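Local coordinates for TRAP solute Binding Protein (Uncultured marine bacterium, PDB 5I7I) that binds 3-hydroxybenzoate and probably serves as the extracytoplasmic receptor that delivers aromatic acids to a TRAP membrane transporter, at residues A104-F109 and T171-K176; G147-K152 and M165-P170; P191-A196 and F215-L220; A223-S228 and H293-G298. All coordinates share one frame; numbering follows the deposited sequence.

Contact 1: residues A104-F109 and T171-K176; sequences AFELPF and TRVITK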
loop_
_atom_site.group_PDB
_atom_site.type_symbol
_atom_site.label_atom_id
_atom_site.label_comp_id
_atom_site.label_asym_id
_atom_site.label_seq_id
_atom_site.Cartn_x
_atom_site.Cartn_y
_atom_site.Cartn_z
ATOM N N ALA A 104 -4.698 4.675 10.325
ATOM C CA ALA A 104 -5.548 3.725 11.039
ATOM C C ALA A 104 -5.635 2.411 10.290
ATOM O O ALA A 104 -5.744 1.347 10.907
ATOM C CB ALA A 104 -6.947 4.294 11.258
ATOM N N PHE A 105 -5.581 2.467 8.971
ATOM C CA PHE A 105 -5.679 1.261 8.168
ATOM C C PHE A 105 -4.399 0.457 8.162
ATOM O O PHE A 105 -4.416 -0.696 7.706
ATOM C CB PHE A 105 -6.110 1.612 6.746
ATOM C CG PHE A 105 -7.587 1.759 6.595
ATOM C CD1 PHE A 105 -8.231 2.945 6.924
ATOM C CD2 PHE A 105 -8.355 0.688 6.163
ATOM C CE1 PHE A 105 -9.612 3.064 6.791
ATOM C CE2 PHE A 105 -9.734 0.809 6.041
ATOM C CZ PHE A 105 -10.353 1.988 6.342
ATOM N N GLU A 106 -3.319 1.006 8.695
ATOM C CA GLU A 106 -2.041 0.324 8.791
ATOM C C GLU A 106 -1.861 -0.433 10.097
ATOM O O GLU A 106 -0.822 -1.064 10.285
ATOM C CB GLU A 106 -0.907 1.335 8.671
ATOM C CG GLU A 106 -0.826 2.031 7.352
ATOM C CD GLU A 106 0.410 2.856 7.253
ATOM O OE1 GLU A 106 0.393 4.027 7.695
ATOM O OE2 GLU A 106 1.426 2.302 6.775
ATOM N N LEU A 107 -2.817 -0.363 11.016
ATOM C CA LEU A 107 -2.630 -0.934 12.332
ATOM C C LEU A 107 -2.666 -2.458 12.282
ATOM O O LEU A 107 -3.177 -3.055 11.329
ATOM C CB LEU A 107 -3.667 -0.373 13.299
ATOM C CG LEU A 107 -3.523 1.128 13.560
ATOM C CD1 LEU A 107 -4.668 1.635 14.418
ATOM C CD2 LEU A 107 -2.192 1.428 14.251
ATOM N N PRO A 108 -2.082 -3.111 13.288
ATOM C CA PRO A 108 -1.901 -4.561 13.217
ATOM C C PRO A 108 -3.233 -5.276 13.048
ATOM O O PRO A 108 -4.220 -4.982 13.723
ATOM C CB PRO A 108 -1.240 -4.889 14.560
ATOM C CG PRO A 108 -0.448 -3.618 14.893
ATOM C CD PRO A 108 -1.377 -2.531 14.451
ATOM N N PHE A 109 -3.254 -6.228 12.134
ATOM C CA PHE A 109 -4.390 -7.126 11.973
ATOM C C PHE A 109 -5.672 -6.409 11.578
ATOM O O PHE A 109 -6.767 -6.944 11.768
ATOM C CB PHE A 109 -4.545 -8.041 13.190
ATOM C CG PHE A 109 -3.346 -8.916 13.384
ATOM C CD1 PHE A 109 -3.156 -10.034 12.597
ATOM C CD2 PHE A 109 -2.354 -8.572 14.278
ATOM C CE1 PHE A 109 -2.039 -10.806 12.736
ATOM C CE2 PHE A 109 -1.223 -9.352 14.416
ATOM C CZ PHE A 109 -1.065 -10.466 13.640
ATOM N N THR A 171 6.593 1.990 6.155
ATOM C CA THR A 171 6.138 3.229 6.762
ATOM C C THR A 171 6.399 3.170 8.256
ATOM O O THR A 171 6.719 2.123 8.815
ATOM C CB THR A 171 4.630 3.429 6.600
ATOM O OG1 THR A 171 3.965 2.546 7.509
ATOM C CG2 THR A 171 4.179 3.154 5.182
ATOM N N ARG A 172 6.227 4.322 8.898
ATOM C CA ARG A 172 6.470 4.423 10.323
ATOM C C ARG A 172 5.528 3.537 11.119
ATOM O O ARG A 172 5.939 2.934 12.114
ATOM C CB ARG A 172 6.319 5.881 10.739
ATOM C CG ARG A 172 6.708 6.143 12.172
ATOM C CD ARG A 172 6.801 7.646 12.412
ATOM N NE ARG A 172 7.910 8.270 11.684
ATOM C CZ ARG A 172 8.146 9.580 11.667
ATOM N NH1 ARG A 172 7.348 10.410 12.324
ATOM N NH2 ARG A 172 9.183 10.064 10.995
ATOM N N VAL A 173 4.259 3.474 10.732
ATOM C CA VAL A 173 3.331 2.605 11.445
ATOM C C VAL A 173 3.773 1.150 11.350
ATOM O O VAL A 173 3.771 0.418 12.351
ATOM C CB VAL A 173 1.883 2.814 10.958
ATOM C CG1 VAL A 173 0.922 1.962 11.752
ATOM C CG2 VAL A 173 1.492 4.280 11.066
ATOM N N ILE A 174 4.167 0.702 10.154
ATOM C CA ILE A 174 4.520 -0.702 10.005
ATOM C C ILE A 174 5.846 -1.013 10.672
ATOM O O ILE A 174 6.025 -2.105 11.218
ATOM C CB ILE A 174 4.497 -1.133 8.531
ATOM C CG1 ILE A 174 3.138 -0.821 7.890
ATOM C CG2 ILE A 174 4.778 -2.615 8.429
ATOM C CD1 ILE A 174 1.943 -1.321 8.676
ATOM N N THR A 175 6.796 -0.087 10.676
ATOM C CA THR A 175 8.023 -0.364 11.414
ATOM C C THR A 175 7.756 -0.433 12.910
ATOM O O THR A 175 8.358 -1.249 13.613
ATOM C CB THR A 175 9.120 0.660 11.087
ATOM O OG1 THR A 175 8.651 2.000 11.257
ATOM C CG2 THR A 175 9.600 0.474 9.652
ATOM N N LYS A 176 6.871 0.421 13.425
ATOM C CA LYS A 176 6.503 0.299 14.832
ATOM C C LYS A 176 5.874 -1.056 15.128
ATOM O O LYS A 176 6.113 -1.638 16.195
ATOM C CB LYS A 176 5.591 1.449 15.243
ATOM C CG LYS A 176 6.330 2.748 15.355
ATOM C CD LYS A 176 5.408 3.864 15.787
ATOM C CE LYS A 176 6.183 5.132 16.015
ATOM N NZ LYS A 176 5.265 6.271 16.248
#

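Contact 2: residues G147-K152 and M165-P170; sequences GKIHTK and MKMRGP. With 3HB (3-hydroxybenzoic acid), chain C.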
loop_
_atom_site.group_PDB
_atom_site.type_symbol
_atom_site.label_atom_id
_atom_site.label_comp_id
_atom_site.label_asym_id
_atom_site.label_seq_id
_atom_site.Cartn_x
_atom_site.Cartn_y
_atom_site.Cartn_z
ATOM N N GLY A 147 0.243 -8.013 3.951
ATOM C CA GLY A 147 1.650 -8.312 3.825
ATOM C C GLY A 147 2.080 -9.573 4.553
ATOM O O GLY A 147 1.418 -10.064 5.473
ATOM N N LYS A 148 3.216 -10.107 4.093
ATOM C CA LYS A 148 3.836 -11.298 4.644
ATOM C C LYS A 148 5.232 -10.938 5.143
ATOM O O LYS A 148 5.794 -9.877 4.830
ATOM C CB LYS A 148 3.878 -12.414 3.597
ATOM C CG LYS A 148 2.510 -13.018 3.237
ATOM C CD LYS A 148 1.712 -12.241 2.176
ATOM C CE LYS A 148 0.324 -12.810 2.002
ATOM N NZ LYS A 148 -0.524 -11.990 1.093
ATOM N N ILE A 149 5.798 -11.853 5.933
ATOM C CA ILE A 149 7.110 -11.704 6.557
ATOM C C ILE A 149 8.111 -12.528 5.769
ATOM O O ILE A 149 7.914 -13.730 5.577
ATOM C CB ILE A 149 7.065 -12.168 8.026
ATOM C CG1 ILE A 149 6.097 -11.316 8.828
ATOM C CG2 ILE A 149 8.437 -12.133 8.654
ATOM C CD1 ILE A 149 5.721 -11.896 10.179
ATOM N N HIS A 150 9.210 -11.901 5.372
ATOM C CA HIS A 150 10.208 -12.545 4.534
ATOM C C HIS A 150 11.577 -12.428 5.181
ATOM O O HIS A 150 11.982 -11.343 5.618
ATOM C CB HIS A 150 10.213 -11.897 3.156
ATOM C CG HIS A 150 8.838 -11.755 2.594
ATOM N ND1 HIS A 150 8.173 -12.790 1.976
ATOM C CD2 HIS A 150 7.982 -10.713 2.604
ATOM C CE1 HIS A 150 6.971 -12.381 1.616
ATOM N NE2 HIS A 150 6.829 -11.128 1.998
ATOM N N THR A 151 12.277 -13.546 5.229
ATOM C CA THR A 151 13.634 -13.619 5.733
ATOM C C THR A 151 14.476 -14.448 4.771
ATOM O O THR A 151 13.958 -15.212 3.953
ATOM C CB THR A 151 13.654 -14.231 7.122
ATOM O OG1 THR A 151 12.930 -15.454 7.068
ATOM C CG2 THR A 151 12.969 -13.304 8.102
ATOM N N LYS A 152 15.791 -14.317 4.884
ATOM C CA LYS A 152 16.668 -15.020 3.961
ATOM C C LYS A 152 16.474 -16.530 4.070
ATOM O O LYS A 152 16.299 -17.218 3.053
ATOM C CB LYS A 152 18.126 -14.602 4.201
ATOM C CG LYS A 152 18.411 -13.150 3.792
ATOM C CD LYS A 152 19.877 -12.815 3.937
ATOM C CE LYS A 152 20.154 -11.418 3.443
ATOM N NZ LYS A 152 21.617 -11.175 3.355
ATOM N N MET A 165 16.468 -9.469 14.551
ATOM C CA MET A 165 16.416 -9.435 13.095
ATOM C C MET A 165 16.107 -8.021 12.630
ATOM O O MET A 165 15.155 -7.398 13.107
ATOM C CB MET A 165 15.328 -10.378 12.589
ATOM C CG MET A 165 15.551 -11.829 12.970
ATOM S SD MET A 165 16.781 -12.669 11.948
ATOM C CE MET A 165 15.849 -12.952 10.450
ATOM N N LYS A 166 16.911 -7.518 11.701
ATOM C CA LYS A 166 16.685 -6.195 11.136
ATOM C C LYS A 166 15.686 -6.356 10.002
ATOM O O LYS A 166 16.003 -6.956 8.973
ATOM C CB LYS A 166 17.993 -5.583 10.652
ATOM C CG LYS A 166 18.929 -5.276 11.821
ATOM C CD LYS A 166 20.278 -4.762 11.398
ATOM C CE LYS A 166 20.992 -5.791 10.593
ATOM N NZ LYS A 166 22.410 -5.439 10.381
ATOM N N MET A 167 14.488 -5.820 10.192
ATOM C CA MET A 167 13.357 -6.092 9.313
ATOM C C MET A 167 12.853 -4.795 8.709
ATOM O O MET A 167 12.497 -3.865 9.436
ATOM C CB MET A 167 12.243 -6.798 10.084
ATOM C CG MET A 167 12.674 -8.165 10.588
ATOM S SD MET A 167 13.008 -9.355 9.244
ATOM C CE MET A 167 11.362 -9.698 8.648
ATOM N N ARG A 168 12.823 -4.739 7.386
ATOM C CA ARG A 168 12.315 -3.564 6.688
ATOM C C ARG A 168 10.789 -3.494 6.743
ATOM O O ARG A 168 10.094 -4.501 6.558
ATOM C CB ARG A 168 12.754 -3.579 5.225
ATOM C CG ARG A 168 12.151 -2.486 4.359
ATOM C CD ARG A 168 10.838 -2.867 3.688
ATOM N NE ARG A 168 10.365 -1.757 2.871
ATOM C CZ ARG A 168 9.201 -1.718 2.226
ATOM N NH1 ARG A 168 8.353 -2.727 2.285
ATOM N NH2 ARG A 168 8.893 -0.652 1.499
ATOM N N GLY A 169 10.271 -2.291 6.953
ATOM C CA GLY A 169 8.887 -1.983 6.708
ATOM C C GLY A 169 8.750 -0.748 5.839
ATOM O O GLY A 169 9.695 0.028 5.693
ATOM N N PRO A 170 7.550 -0.530 5.278
ATOM C CA PRO A 170 7.363 0.567 4.304
ATOM C C PRO A 170 7.089 1.928 4.916
ATOM O O PRO A 170 7.299 2.944 4.232
ATOM C CB PRO A 170 6.122 0.118 3.507
ATOM C CG PRO A 170 5.371 -0.741 4.481
ATOM C CD PRO A 170 6.442 -1.491 5.216
HETATM C "C1'" 3HB C . 5.934 -1.400 -0.071
HETATM O "O1'" 3HB C . 5.928 -2.264 0.843
HETATM O "O2'" 3HB C . 6.614 -0.348 0.058
HETATM C C1 3HB C . 5.177 -1.642 -1.370
HETATM C C2 3HB C . 4.303 -2.723 -1.456
HETATM C C3 3HB C . 3.617 -2.964 -2.621
HETATM C C4 3HB C . 3.810 -2.162 -3.714
HETATM C C5 3HB C . 4.680 -1.078 -3.632
HETATM C C6 3HB C . 5.369 -0.816 -2.465
HETATM O O3 3HB C . 2.756 -4.036 -2.683
#

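Contact 3: residues P191-A196 and F215-L220; sequences PAVAGA and FKLHEL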
loop_
_atom_site.group_PDB
_atom_site.type_symbol
_atom_site.label_atom_id
_atom_site.label_comp_id
_atom_site.label_asym_id
_atom_site.label_seq_id
_atom_site.Cartn_x
_atom_site.Cartn_y
_atom_site.Cartn_z
ATOM N N PRO A 191 12.056 -0.092 -3.539
ATOM C CA PRO A 191 13.171 -0.318 -4.477
ATOM C C PRO A 191 14.529 -0.445 -3.802
ATOM O O PRO A 191 15.471 -0.896 -4.454
ATOM C CB PRO A 191 13.119 0.903 -5.408
ATOM C CG PRO A 191 11.730 1.417 -5.267
ATOM C CD PRO A 191 11.388 1.188 -3.829
ATOM N N ALA A 192 14.651 -0.059 -2.531
ATOM C CA ALA A 192 15.900 -0.125 -1.778
ATOM C C ALA A 192 16.097 -1.454 -1.053
ATOM O O ALA A 192 17.197 -1.711 -0.542
ATOM C CB ALA A 192 15.916 0.996 -0.733
ATOM N N VAL A 193 15.078 -2.309 -1.024
ATOM C CA VAL A 193 15.104 -3.495 -0.171
ATOM C C VAL A 193 16.139 -4.506 -0.656
ATOM O O VAL A 193 16.886 -5.085 0.144
ATOM C CB VAL A 193 13.705 -4.119 -0.123
ATOM C CG1 VAL A 193 13.745 -5.488 0.533
ATOM C CG2 VAL A 193 12.761 -3.204 0.633
ATOM N N ALA A 194 16.147 -4.800 -1.961
ATOM C CA ALA A 194 17.033 -5.845 -2.478
ATOM C C ALA A 194 18.480 -5.528 -2.154
ATOM O O ALA A 194 19.236 -6.398 -1.703
ATOM C CB ALA A 194 16.854 -6.005 -3.985
ATOM N N GLY A 195 18.891 -4.279 -2.398
ATOM C CA GLY A 195 20.265 -3.903 -2.128
ATOM C C GLY A 195 20.597 -3.996 -0.655
ATOM O O GLY A 195 21.687 -4.429 -0.273
ATOM N N ALA A 196 19.657 -3.586 0.196
ATOM C CA ALA A 196 19.863 -3.666 1.635
ATOM C C ALA A 196 19.997 -5.111 2.099
ATOM O O ALA A 196 20.778 -5.394 3.019
ATOM C CB ALA A 196 18.722 -2.952 2.364
ATOM N N PHE A 215 11.468 -6.917 -8.029
ATOM C CA PHE A 215 12.776 -6.609 -7.461
ATOM C C PHE A 215 13.551 -7.875 -7.094
ATOM O O PHE A 215 14.532 -7.808 -6.348
ATOM C CB PHE A 215 12.604 -5.706 -6.238
ATOM C CG PHE A 215 11.885 -4.430 -6.532
ATOM C CD1 PHE A 215 12.546 -3.367 -7.091
ATOM C CD2 PHE A 215 10.540 -4.290 -6.219
ATOM C CE1 PHE A 215 11.879 -2.182 -7.360
ATOM C CE2 PHE A 215 9.866 -3.112 -6.477
ATOM C CZ PHE A 215 10.538 -2.061 -7.048
ATOM N N LYS A 216 13.152 -9.030 -7.620
ATOM C CA LYS A 216 13.835 -10.302 -7.370
ATOM C C LYS A 216 13.786 -10.690 -5.896
ATOM O O LYS A 216 14.606 -11.479 -5.429
ATOM C CB LYS A 216 15.287 -10.299 -7.876
ATOM C CG LYS A 216 15.474 -9.964 -9.348
ATOM C CD LYS A 216 16.964 -9.906 -9.683
ATOM C CE LYS A 216 17.233 -9.892 -11.178
ATOM N NZ LYS A 216 18.154 -11.007 -11.560
ATOM N N LEU A 217 12.856 -10.132 -5.131
ATOM C CA LEU A 217 12.892 -10.338 -3.689
ATOM C C LEU A 217 12.547 -11.766 -3.294
ATOM O O LEU A 217 12.885 -12.189 -2.183
ATOM C CB LEU A 217 11.927 -9.385 -2.992
ATOM C CG LEU A 217 12.313 -7.910 -3.138
ATOM C CD1 LEU A 217 11.274 -6.987 -2.545
ATOM C CD2 LEU A 217 13.667 -7.623 -2.495
ATOM N N HIS A 218 11.856 -12.502 -4.151
ATOM C CA HIS A 218 11.563 -13.902 -3.883
ATOM C C HIS A 218 12.746 -14.809 -4.165
ATOM O O HIS A 218 12.705 -15.983 -3.770
ATOM C CB HIS A 218 10.374 -14.327 -4.718
ATOM C CG HIS A 218 10.660 -14.289 -6.175
ATOM N ND1 HIS A 218 11.035 -13.131 -6.828
ATOM C CD2 HIS A 218 10.674 -15.272 -7.097
ATOM C CE1 HIS A 218 11.255 -13.408 -8.101
ATOM N NE2 HIS A 218 11.037 -14.699 -8.288
ATOM N N GLU A 219 13.778 -14.294 -4.848
ATOM C CA GLU A 219 15.059 -14.980 -4.952
ATOM C C GLU A 219 15.932 -14.705 -3.742
ATOM O O GLU A 219 16.659 -15.597 -3.296
ATOM C CB GLU A 219 15.792 -14.563 -6.238
ATOM C CG GLU A 219 15.060 -14.982 -7.515
ATOM C CD GLU A 219 15.778 -14.553 -8.793
ATOM O OE1 GLU A 219 16.743 -13.766 -8.722
ATOM O OE2 GLU A 219 15.372 -15.018 -9.882
ATOM N N LEU A 220 15.842 -13.499 -3.181
ATOM C CA LEU A 220 16.716 -13.081 -2.103
ATOM C C LEU A 220 16.190 -13.468 -0.731
ATOM O O LEU A 220 16.958 -13.460 0.234
ATOM C CB LEU A 220 16.931 -11.570 -2.183
ATOM C CG LEU A 220 17.620 -11.094 -3.451
ATOM C CD1 LEU A 220 17.500 -9.599 -3.580
ATOM C CD2 LEU A 220 19.075 -11.498 -3.443
#

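Contact 4: residues A223-S228 and H293-G298; sequences AHTTVS and HSLSGG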
loop_
_atom_site.group_PDB
_atom_site.type_symbol
_atom_site.label_atom_id
_atom_site.label_comp_id
_atom_site.label_asym_id
_atom_site.label_seq_id
_atom_site.Cartn_x
_atom_site.Cartn_y
_atom_site.Cartn_z
ATOM N N ALA A 223 12.422 -17.749 3.045
ATOM C CA ALA A 223 11.502 -18.089 4.118
ATOM C C ALA A 223 10.414 -17.032 4.205
ATOM O O ALA A 223 10.701 -15.833 4.251
ATOM C CB ALA A 223 12.234 -18.205 5.449
ATOM N N HIS A 224 9.163 -17.477 4.218
ATOM C CA HIS A 224 8.016 -16.594 4.145
ATOM C C HIS A 224 6.975 -17.046 5.150
ATOM O O HIS A 224 6.668 -18.237 5.243
ATOM C CB HIS A 224 7.431 -16.617 2.733
ATOM C CG HIS A 224 8.466 -16.499 1.665
ATOM N ND1 HIS A 224 9.060 -15.305 1.343
ATOM C CD2 HIS A 224 9.039 -17.426 0.868
ATOM C CE1 HIS A 224 9.957 -15.495 0.394
ATOM N NE2 HIS A 224 9.968 -16.776 0.087
ATOM N N THR A 225 6.451 -16.086 5.909
ATOM C CA THR A 225 5.429 -16.354 6.909
ATOM C C THR A 225 4.224 -15.465 6.673
ATOM O O THR A 225 4.358 -14.262 6.433
ATOM C CB THR A 225 5.977 -16.192 8.330
ATOM O OG1 THR A 225 6.744 -17.350 8.639
ATOM C CG2 THR A 225 4.871 -16.061 9.374
ATOM N N THR A 226 3.059 -16.066 6.737
ATOM C CA THR A 226 1.798 -15.362 6.694
ATOM C C THR A 226 1.022 -15.692 7.964
ATOM O O THR A 226 1.530 -16.359 8.865
ATOM C CB THR A 226 1.036 -15.690 5.410
ATOM O OG1 THR A 226 -0.043 -14.762 5.288
ATOM C CG2 THR A 226 0.482 -17.116 5.431
ATOM N N VAL A 227 -0.214 -15.226 8.037
ATOM C CA VAL A 227 -1.062 -15.550 9.175
ATOM C C VAL A 227 -2.340 -16.194 8.677
ATOM O O VAL A 227 -2.866 -15.842 7.614
ATOM C CB VAL A 227 -1.367 -14.354 10.098
ATOM C CG1 VAL A 227 -0.087 -13.778 10.674
ATOM C CG2 VAL A 227 -2.128 -13.295 9.349
ATOM N N SER A 228 -2.806 -17.165 9.439
ATOM C CA SER A 228 -4.081 -17.802 9.173
ATOM C C SER A 228 -5.209 -16.920 9.693
ATOM O O SER A 228 -4.990 -15.932 10.393
ATOM C CB SER A 228 -4.140 -19.169 9.841
ATOM O OG SER A 228 -4.128 -19.052 11.254
ATOM N N HIS A 293 4.912 -20.481 5.723
ATOM C CA HIS A 293 4.439 -20.928 7.018
ATOM C C HIS A 293 3.322 -19.986 7.445
ATOM O O HIS A 293 3.449 -18.769 7.316
ATOM C CB HIS A 293 5.583 -20.862 8.028
ATOM C CG HIS A 293 5.228 -21.359 9.395
ATOM N ND1 HIS A 293 4.804 -22.645 9.635
ATOM C CD2 HIS A 293 5.252 -20.738 10.602
ATOM C CE1 HIS A 293 4.571 -22.794 10.930
ATOM N NE2 HIS A 293 4.832 -21.651 11.539
ATOM N N SER A 294 2.249 -20.535 7.990
ATOM C CA SER A 294 1.072 -19.751 8.343
ATOM C C SER A 294 0.848 -19.828 9.850
ATOM O O SER A 294 0.561 -20.902 10.391
ATOM C CB SER A 294 -0.141 -20.267 7.576
ATOM O OG SER A 294 -1.254 -19.428 7.830
ATOM N N LEU A 295 0.992 -18.699 10.538
ATOM C CA LEU A 295 0.833 -18.674 11.982
ATOM C C LEU A 295 -0.612 -18.909 12.388
ATOM O O LEU A 295 -1.555 -18.393 11.775
ATOM C CB LEU A 295 1.271 -17.323 12.535
ATOM C CG LEU A 295 2.696 -16.901 12.189
ATOM C CD1 LEU A 295 3.008 -15.592 12.893
ATOM C CD2 LEU A 295 3.691 -17.960 12.591
ATOM N N SER A 296 -0.781 -19.700 13.437
ATOM C CA SER A 296 -2.083 -19.951 14.027
ATOM C C SER A 296 -1.893 -20.119 15.529
ATOM O O SER A 296 -0.784 -19.978 16.058
ATOM C CB SER A 296 -2.720 -21.206 13.416
ATOM O OG SER A 296 -2.054 -22.374 13.863
ATOM N N GLY A 297 -2.994 -20.405 16.217
ATOM C CA GLY A 297 -2.919 -20.795 17.617
ATOM C C GLY A 297 -2.173 -19.801 18.486
ATOM O O GLY A 297 -2.342 -18.585 18.378
ATOM N N GLY A 298 -1.328 -20.326 19.369
ATOM C CA GLY A 298 -0.599 -19.517 20.315
ATOM C C GLY A 298 0.278 -18.447 19.683
ATOM O O GLY A 298 0.248 -17.273 20.066
#

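Contact 1: residues A104-F109 and T171-K176
At the N-terminus of helix 172-180, T171 is the N-cap, and E106, from the loop between strand 87-91 and helix 114-126, holds its hydroxyl. T171 OG1 works in both directions: it gives its proton to E106 OE2 at 2.7 Å and receives I174 N at 3.2 Å, with an almost straight N-H...O angle of 169°. A chi1 of 75°, which sets OG1 between the backbone N and the carbonyl carbon, lets one hydroxyl reach both partners. It meets the carboxylate oxygen on the syn side, 27° out of the carboxylate plane. OE2 shares a second hydrogen bond with T236 OG1, so this buried oxygen is held from two places, and the helix N-terminus would probably stabilise its charge.

Branched aliphatic residues suit the rest of the interface because their methyls pack along the glutamate chain and the loop backbone. V173 spreads its methyls along the glutamate: CG1 lies 3.6 Å from E106 CB, and CG2 lies 3.6 Å from E106 OE1. I174 sends CD1 to within 3.2 Å of the backbone oxygen E106 O. L107 adds a looser apolar touch, CD2 to V173 CG1 at 4.0 Å.

The loop is wedged among several helices: F105 meets Y124 of helix 114-126 edge-to-face, while L107 rests on W314 of helix 297-320 and V329 of helix 325-339.

Contact 2: residues G147-K152 and M165-P170
M167 reaches across to I149, H150 and T151, joining two strands of the mixed six-stranded sheet that are not direct neighbours. Strand 204-207 runs between 148-151 and 166-169, whose axes come no closer than 8.6 Å and run at 137° to each other, so no backbone bond links them directly.

The apolar contacts therefore depend on a long, flexible side chain. M167, bent at both chi2 and chi3, brings its CE methyl to 3.8 Å from I149 CG2, with T151 CG2 also near it at 4.0 Å. The backbone oxygen H150 O lies 3.5 Å from M167 CE. I149 and M167 meet at about a right angle. M165 CE approaches the same T151 methyl, though less certainly, since M165 has two conformers.

The polar groups nearby are satisfied by other parts of the chain: T151 OG1 bonds K154 O, and the H150 imidazole bonds V207 O through NE2.

Within these strands R168 binds the ligand carboxylate, which its guanidinium suits by offering two parallel N-H groups; Y94 and E210 also hydrogen-bond the ligand. M188 O and V206 O, bonded to NH2 and NH1, help to fix its orientation, and P170 CA lies over one face. The ligand carboxylate lines up with the guanidinium edge: R168 NH1 reaches 3HB O1' at 2.9 Å (170°), and R168 NH2 reaches 3HB O2' at 2.7 Å (172°).

Contact 3: residues P191-A196 and F215-L220
A194 is the small bump at the heart of this meeting of two short helices, 193-198 and 217-220. Its methyl enters a shallow hollow formed by two leucines, whose branched ends supply the lining methyls, and a backbone oxygen: A194 CB lies 3.7 Å from L220 CD1, 3.8 Å from F215 O and 3.9 Å from L217 CD2. An alanine suits this place because its short side chain lets the two backbones come close, with A194 and L217 only 6.2 Å apart between CA atoms.

L217 supplies the answering bump. Its CG stands anti to the carbonyl carbon (chi1 -65°), and the CD2 branch slips in beside V193 and A194, 3.7 Å from V193 CG1 and 3.8 Å from A194 N. V193 and L217 cross at about a right angle, and the valine touches through its CG1 branch.

At the N-terminal ends of the two segments, P191 and F215 lie side by side and point the same way. The rigid proline approaches the broad apolar ring obliquely, with P191 CA 3.7 Å from F215 CE1. No hydrogen bond crosses the interface, which rests on the fit of apolar surfaces.

V193 and L217 also both touch M205 of strand 204-207, so the helix pair packs against the six-stranded sheet. L220 leans on L197 and S198 farther along helix 193-198, and F215 reaches the loop residues V190 and P34.

Contact 4: residues A223-S228 and H293-G298
The imidazole of H293 has T225 OG1 at its edge, near the ring plane, and the two side chains lie side by side. That hydroxyl finds its hydrogen-bond partner in I156 O, while the H224 ring leads away from H293 to meet the rings of W209 and H150.

These residues belong to two neighbouring parallel strands, 223-227 and 291-295, the latter at the sheet's edge within this chain. H293 N bonds H224 O at 2.9 Å, T226 N bonds H293 O at 2.8 Å, and L295 N bonds T226 O at 2.9 Å. On the face that carries H293, T225 CG2 packs 3.7 Å from L295 CG, and V227 CG1 stands 4.2 Å from L295 CD1; β-branched residues suit such extended backbone. On the other face T226 CG2 lies 3.8 Å from S294 OG.

S228 closes the ladder. With chi1 at 66°, its hydroxyl folds back to the acceptor its own backbone uses: S228 OG and S228 N reach L295 O at 2.7 and 2.9 Å. A small hydroxyl residue fits this doubled role, and the two donors on one carbonyl imply a firm end to the strand pairing.

In the fold
Contacts 2 and 4 share the six-stranded sheet: strands 148-151 and 223-227 are neighbours, tied by I149 O to T225 N (2.8 Å) and by the ring nitrogens H150 ND1 and H224 ND1 (2.7 Å). Segment 171-176 of contact 1 follows directly on 165-170 of contact 2, and T175 CG2 packs on G169 CA at 3.9 Å. Contact 3 touches the ligand-binding arginine, V193 CG2 lying 3.6 Å from R168 NE. Contact 2 reaches 3-hydroxybenzoate directly through R168 and P170. The side chain of F215 in contact 3 is about 6 Å from the bound 3-hydroxybenzoate. The side chain of T171 in contact 1 is about 7 Å from this ligand, and that of H224 in contact 4 about 13 Å.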